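Local coordinates for protein putative alpha-galactosidase/melibiase (Bacteroides fragilis, PDB 4OGZ) that probably hydrolyses terminal, non-reducing alpha-D-galactose residues from alpha-galactosides, as a glycoside hydrolase of family 27, at residues Arg240-Thr245 with Ile249-Cys254; Trp264-Gly269 with Tyr309-Gly314. All coordinates share one frame; numbering follows the deposited sequence.

Contact 1. Residues Arg240-Thr245 with Ile249-Cys254; sequences RALRAT and IVFSIC
L242 reaches from the last full turn of helix 228-244 to the start of strand 250-254 and divides its two methyls between two partners. CD1 comes obliquely against the F251 ring, 3.6 Å from F251 CD1, while CD2 lies 4.0 Å from I249 CD1. The leucine crosses both neighbours at about a right angle. On the strand side, I253 CG1 covers one face of the same phenylalanine ring. I249 CD1 also packs on T245, 3.8 Å from T245 OG1.

The polar contacts are local or pass through water. T245 OG1 sits between its own backbone N and carbonyl carbon (chi1 73°), which lets it turn back and donate to L242 O at 2.8 Å, in the carbonyl plane; T245 N bonds to the same oxygen. A water takes a hydrogen bond from I249 N at 3.0 Å and gives a weak one to L242 O, so it links the helix end to the strand start.

This is the return half of the beta-alpha-beta unit 216-220, 228-244, 250-254 of the TIM barrel. The two segments share no direct hydrogen bond: apolar side chains form the interface, and L242 O, already bonded by T245, is joined to I249 N through the one water.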
loop_
_atom_site.group_PDB
_atom_site.type_symbol
_atom_site.label_atom_id
_atom_site.label_comp_id
_atom_site.label_asym_id
_atom_site.label_seq_id
_atom_site.Cartn_x
_atom_site.Cartn_y
_atom_site.Cartn_z
ATOM N N ARG A 240 -4.736 14.237 -15.987
ATOM C CA ARG A 240 -5.398 15.545 -16.039
ATOM C C ARG A 240 -6.925 15.437 -15.806
ATOM O O ARG A 240 -7.510 16.273 -15.102
ATOM C CB ARG A 240 -5.092 16.262 -17.368
ATOM C CG ARG A 240 -3.706 16.902 -17.412
ATOM C CD ARG A 240 -3.402 17.764 -18.626
ATOM N NE ARG A 240 -3.247 16.991 -19.866
ATOM C CZ ARG A 240 -4.217 16.746 -20.760
ATOM N NH1 ARG A 240 -5.455 17.206 -20.591
ATOM N NH2 ARG A 240 -3.949 16.024 -21.851
ATOM N N ALA A 241 -7.565 14.424 -16.387
ATOM C CA ALA A 241 -8.996 14.195 -16.152
ATOM C C ALA A 241 -9.291 13.956 -14.658
ATOM O O ALA A 241 -10.224 14.559 -14.094
ATOM C CB ALA A 241 -9.521 13.025 -16.978
ATOM N N LEU A 242 -8.501 13.113 -14.000
ATOM C CA LEU A 242 -8.667 12.929 -12.556
ATOM C C LEU A 242 -8.520 14.241 -11.743
ATOM O O LEU A 242 -9.323 14.528 -10.873
ATOM C CB LEU A 242 -7.678 11.896 -12.021
ATOM C CG LEU A 242 -7.895 10.444 -12.524
ATOM C CD1 LEU A 242 -6.806 9.569 -11.941
ATOM C CD2 LEU A 242 -9.238 9.893 -12.177
ATOM N N ARG A 243 -7.470 14.996 -12.013
ATOM C CA ARG A 243 -7.267 16.320 -11.359
ATOM C C ARG A 243 -8.327 17.373 -11.698
ATOM O O ARG A 243 -8.466 18.329 -10.963
ATOM C CB ARG A 243 -5.911 16.896 -11.713
ATOM C CG ARG A 243 -4.761 16.232 -10.996
ATOM C CD ARG A 243 -3.432 16.616 -11.649
ATOM N NE ARG A 243 -2.361 15.804 -11.096
ATOM C CZ ARG A 243 -1.707 16.065 -9.968
ATOM N NH1 ARG A 243 -1.966 17.168 -9.253
ATOM N NH2 ARG A 243 -0.768 15.214 -9.552
ATOM N N ALA A 244 -9.063 17.224 -12.799
ATOM C CA ALA A 244 -10.170 18.152 -13.073
ATOM C C ALA A 244 -11.458 17.791 -12.276
ATOM O O ALA A 244 -12.408 18.549 -12.276
ATOM C CB ALA A 244 -10.458 18.202 -14.562
ATOM N N THR A 245 -11.518 16.628 -11.637
ATOM C CA THR A 245 -12.674 16.319 -10.796
ATOM C C THR A 245 -12.631 17.095 -9.468
ATOM O O THR A 245 -11.661 17.773 -9.160
ATOM C CB THR A 245 -12.786 14.826 -10.463
ATOM O OG1 THR A 245 -11.776 14.475 -9.515
ATOM C CG2 THR A 245 -12.697 13.952 -11.749
ATOM N N ILE A 249 -8.124 11.993 -6.156
ATOM C CA ILE A 249 -8.055 10.593 -6.612
ATOM C C ILE A 249 -6.630 10.183 -6.878
ATOM O O ILE A 249 -5.893 10.839 -7.655
ATOM C CB ILE A 249 -8.895 10.345 -7.853
ATOM C CG1 ILE A 249 -10.359 10.705 -7.579
ATOM C CG2 ILE A 249 -8.841 8.883 -8.255
ATOM C CD1 ILE A 249 -11.234 10.771 -8.816
ATOM N N VAL A 250 -6.225 9.113 -6.209
ATOM C CA VAL A 250 -4.914 8.516 -6.398
ATOM C C VAL A 250 -4.840 7.907 -7.788
ATOM O O VAL A 250 -5.757 7.182 -8.244
ATOM C CB VAL A 250 -4.605 7.452 -5.310
ATOM C CG1 VAL A 250 -3.340 6.670 -5.625
ATOM C CG2 VAL A 250 -4.495 8.107 -3.943
ATOM N N PHE A 251 -3.729 8.154 -8.461
ATOM C CA PHE A 251 -3.532 7.673 -9.822
ATOM C C PHE A 251 -2.429 6.608 -9.813
ATOM O O PHE A 251 -1.261 6.930 -9.635
ATOM C CB PHE A 251 -3.198 8.855 -10.724
ATOM C CG PHE A 251 -3.188 8.542 -12.197
ATOM C CD1 PHE A 251 -3.940 7.530 -12.732
ATOM C CD2 PHE A 251 -2.480 9.354 -13.051
ATOM C CE1 PHE A 251 -3.957 7.319 -14.088
ATOM C CE2 PHE A 251 -2.501 9.162 -14.422
ATOM C CZ PHE A 251 -3.230 8.127 -14.941
ATOM N N SER A 252 -2.838 5.336 -9.919
ATOM C CA SER A 252 -1.925 4.197 -9.933
ATOM C C SER A 252 -1.726 3.831 -11.384
ATOM O O SER A 252 -2.672 3.414 -12.077
ATOM C CB SER A 252 -2.479 3.025 -9.109
ATOM O OG SER A 252 -1.981 1.708 -9.461
ATOM N N ILE A 253 -0.483 3.958 -11.826
ATOM C CA ILE A 253 -0.087 3.714 -13.188
ATOM C C ILE A 253 0.384 2.263 -13.303
ATOM O O ILE A 253 1.150 1.772 -12.495
ATOM C CB ILE A 253 0.986 4.715 -13.586
ATOM C CG1 ILE A 253 0.335 6.139 -13.564
ATOM C CG2 ILE A 253 1.608 4.407 -14.939
ATOM C CD1 ILE A 253 1.160 7.198 -14.248
ATOM N N CYS A 254 -0.101 1.599 -14.333
ATOM C CA CYS A 254 0.114 0.162 -14.478
ATOM C C CYS A 254 0.395 -0.166 -15.942
ATOM O O CYS A 254 -0.523 -0.548 -16.720
ATOM C CB CYS A 254 -1.086 -0.600 -13.916
ATOM S SG CYS A 254 -0.822 -2.395 -14.001
HETATM O O HOH W 1 -7.567 13.900 -8.459
#

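Contact 2. Residues Trp264-Gly269 with Tyr309-Gly314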
loop_
_atom_site.group_PDB
_atom_site.type_symbol
_atom_site.label_atom_id
_atom_site.label_comp_id
_atom_site.label_asym_id
_atom_site.label_seq_id
_atom_site.Cartn_x
_atom_site.Cartn_y
_atom_site.Cartn_z
ATOM N N TRP A 264 8.811 9.171 -15.651
ATOM C CA TRP A 264 7.782 10.097 -16.133
ATOM C C TRP A 264 6.423 10.023 -15.433
ATOM O O TRP A 264 5.546 10.847 -15.698
ATOM C CB TRP A 264 7.552 9.917 -17.653
ATOM C CG TRP A 264 7.245 8.484 -18.097
ATOM C CD1 TRP A 264 8.134 7.592 -18.643
ATOM C CD2 TRP A 264 5.993 7.811 -18.057
ATOM N NE1 TRP A 264 7.512 6.404 -18.924
ATOM C CE2 TRP A 264 6.196 6.506 -18.569
ATOM C CE3 TRP A 264 4.716 8.166 -17.613
ATOM C CZ2 TRP A 264 5.176 5.576 -18.652
ATOM C CZ3 TRP A 264 3.706 7.241 -17.694
ATOM C CH2 TRP A 264 3.929 5.959 -18.229
ATOM N N ALA A 265 6.229 9.085 -14.525
ATOM C CA ALA A 265 4.894 8.927 -13.919
ATOM C C ALA A 265 4.450 10.139 -13.083
ATOM O O ALA A 265 3.314 10.572 -13.183
ATOM C CB ALA A 265 4.822 7.642 -13.102
ATOM N N LYS A 266 5.356 10.709 -12.303
ATOM C CA LYS A 266 5.045 11.851 -11.506
ATOM C C LYS A 266 4.663 12.998 -12.458
ATOM O O LYS A 266 3.715 13.743 -12.189
ATOM C CB LYS A 266 6.246 12.209 -10.586
ATOM C CG LYS A 266 5.970 13.172 -9.403
ATOM C CD LYS A 266 6.724 12.780 -8.113
ATOM C CE LYS A 266 6.468 13.702 -6.910
ATOM N NZ LYS A 266 6.707 13.027 -5.584
ATOM N N LYS A 267 5.355 13.113 -13.594
ATOM C CA LYS A 267 5.070 14.205 -14.530
ATOM C C LYS A 267 3.664 14.145 -15.122
ATOM O O LYS A 267 3.121 15.183 -15.428
ATOM C CB LYS A 267 6.101 14.283 -15.665
ATOM C CG LYS A 267 7.484 14.652 -15.165
ATOM C CD LYS A 267 8.550 14.620 -16.259
ATOM C CE LYS A 267 9.936 14.800 -15.642
ATOM N NZ LYS A 267 11.032 14.725 -16.650
ATOM N N VAL A 268 3.067 12.963 -15.262
ATOM C CA VAL A 268 1.711 12.871 -15.808
ATOM C C VAL A 268 0.648 12.756 -14.691
ATOM O O VAL A 268 -0.482 12.435 -14.977
ATOM C CB VAL A 268 1.553 11.690 -16.825
ATOM C CG1 VAL A 268 2.519 11.835 -17.971
ATOM C CG2 VAL A 268 1.743 10.335 -16.164
ATOM N N GLY A 269 1.042 12.997 -13.445
ATOM C CA GLY A 269 0.148 12.996 -12.301
ATOM C C GLY A 269 -0.032 11.687 -11.558
ATOM O O GLY A 269 -0.964 11.554 -10.786
ATOM N N TYR A 309 13.947 7.260 -7.188
ATOM C CA TYR A 309 12.715 7.766 -7.834
ATOM C C TYR A 309 11.529 7.816 -6.899
ATOM O O TYR A 309 10.501 8.358 -7.272
ATOM C CB TYR A 309 12.351 6.920 -9.105
ATOM C CG TYR A 309 13.419 7.022 -10.183
ATOM C CD1 TYR A 309 13.441 8.102 -11.072
ATOM C CD2 TYR A 309 14.428 6.057 -10.290
ATOM C CE1 TYR A 309 14.416 8.199 -12.047
ATOM C CE2 TYR A 309 15.420 6.168 -11.252
ATOM C CZ TYR A 309 15.406 7.241 -12.115
ATOM O OH TYR A 309 16.367 7.353 -13.058
ATOM N N ALA A 310 11.662 7.250 -5.699
ATOM C CA ALA A 310 10.580 7.211 -4.727
ATOM C C ALA A 310 10.812 8.248 -3.666
ATOM O O ALA A 310 11.932 8.448 -3.229
ATOM C CB ALA A 310 10.480 5.855 -4.061
ATOM N N ARG A 311 9.718 8.839 -3.209
ATOM C CA ARG A 311 9.722 9.777 -2.101
ATOM C C ARG A 311 8.285 10.078 -1.709
ATOM O O ARG A 311 7.368 9.710 -2.429
ATOM C CB ARG A 311 10.478 11.045 -2.498
ATOM C CG ARG A 311 9.894 11.778 -3.684
ATOM C CD ARG A 311 10.530 13.172 -3.743
ATOM N NE ARG A 311 10.030 13.959 -4.876
ATOM C CZ ARG A 311 10.394 13.811 -6.155
ATOM N NH1 ARG A 311 11.295 12.894 -6.523
ATOM N NH2 ARG A 311 9.847 14.601 -7.079
ATOM N N PRO A 312 8.075 10.805 -0.602
ATOM C CA PRO A 312 6.668 11.060 -0.261
ATOM C C PRO A 312 5.872 11.582 -1.454
ATOM O O PRO A 312 6.340 12.456 -2.163
ATOM C CB PRO A 312 6.793 12.102 0.862
ATOM C CG PRO A 312 8.017 11.616 1.598
ATOM C CD PRO A 312 8.970 11.271 0.471
ATOM N N GLY A 313 4.728 10.959 -1.733
ATOM C CA GLY A 313 3.901 11.367 -2.852
ATOM C C GLY A 313 4.140 10.683 -4.192
ATOM O O GLY A 313 3.482 11.004 -5.154
ATOM N N GLY A 314 5.062 9.728 -4.252
ATOM C CA GLY A 314 5.312 8.986 -5.459
ATOM C C GLY A 314 6.162 7.780 -5.230
ATOM O O GLY A 314 7.345 7.900 -4.938
HETATM O O HOH W 2 8.419 10.243 -5.992
#
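The R311 guanidinium receives K266 over one face, with water 2 above that same face but offset toward its rim. K266 NZ stands 3.5 Å from R311 NE, and K266 CE comes equally near R311 NH2, so the end of the lysine lies across the flat group from NE to NH2. The two side chains cross at about a right angle. Among the other flat groups, the W264 indole has V268 CG2 in plane at its edge, and the Y309 ring meets W262 with the planes at about 55°.

K266 gets there with CG anti to the backbone N (chi1 -164°) and a bend at chi2 of 141°, beyond which the chain runs straight to the ammonium. The R311 chain, extended from CG to NE, carries its guanidinium out to meet the lysine.

R311 to G314 form a type II beta turn, with P312 and G313 at its corners. R311 N bonds to G314 O and G314 N to R311 O, closing the turn in both directions just ahead of strand 315-317 of the TIM barrel. K266, in the loop leading to strand 272-274, points its ammonium at this turn, with P312 O 3.5 Å from K266 NZ.

Two like charges this close would be expected to repel; water 2 and P312 O both lie near the ammonium. Water 2 accepts from K266 NZ at 3.3 Å and donates to Y309 O and, at 2.8 Å, to G314 O, tying the lysine to the backbone on either side of R311. E95 also touches the lysine, an acidic neighbour that may offset part of the charge, and G313 makes a backbone hydrogen bond with L97.

Contact 1 closes before contact 2 opens along the chain, and their centres lie 12 Å apart on the same side of the protein. Both belong to the TIM barrel, where strands 250-254, 272-274 and 315-317 are successive neighbours in the parallel sheet: contact 1 leads into the first, and the segments of contact 2 lead into the other two. They also touch directly, F251 CD2 lying 3.5 Å from G269 O. Contact 1 and 309-314 thus sit on connections entering strands, whereas 264-269 first runs along the outside of strand 250-254, A265 and V268 packing on I253. TIM-barrel enzymes carry their active sites at the C-terminal strand ends.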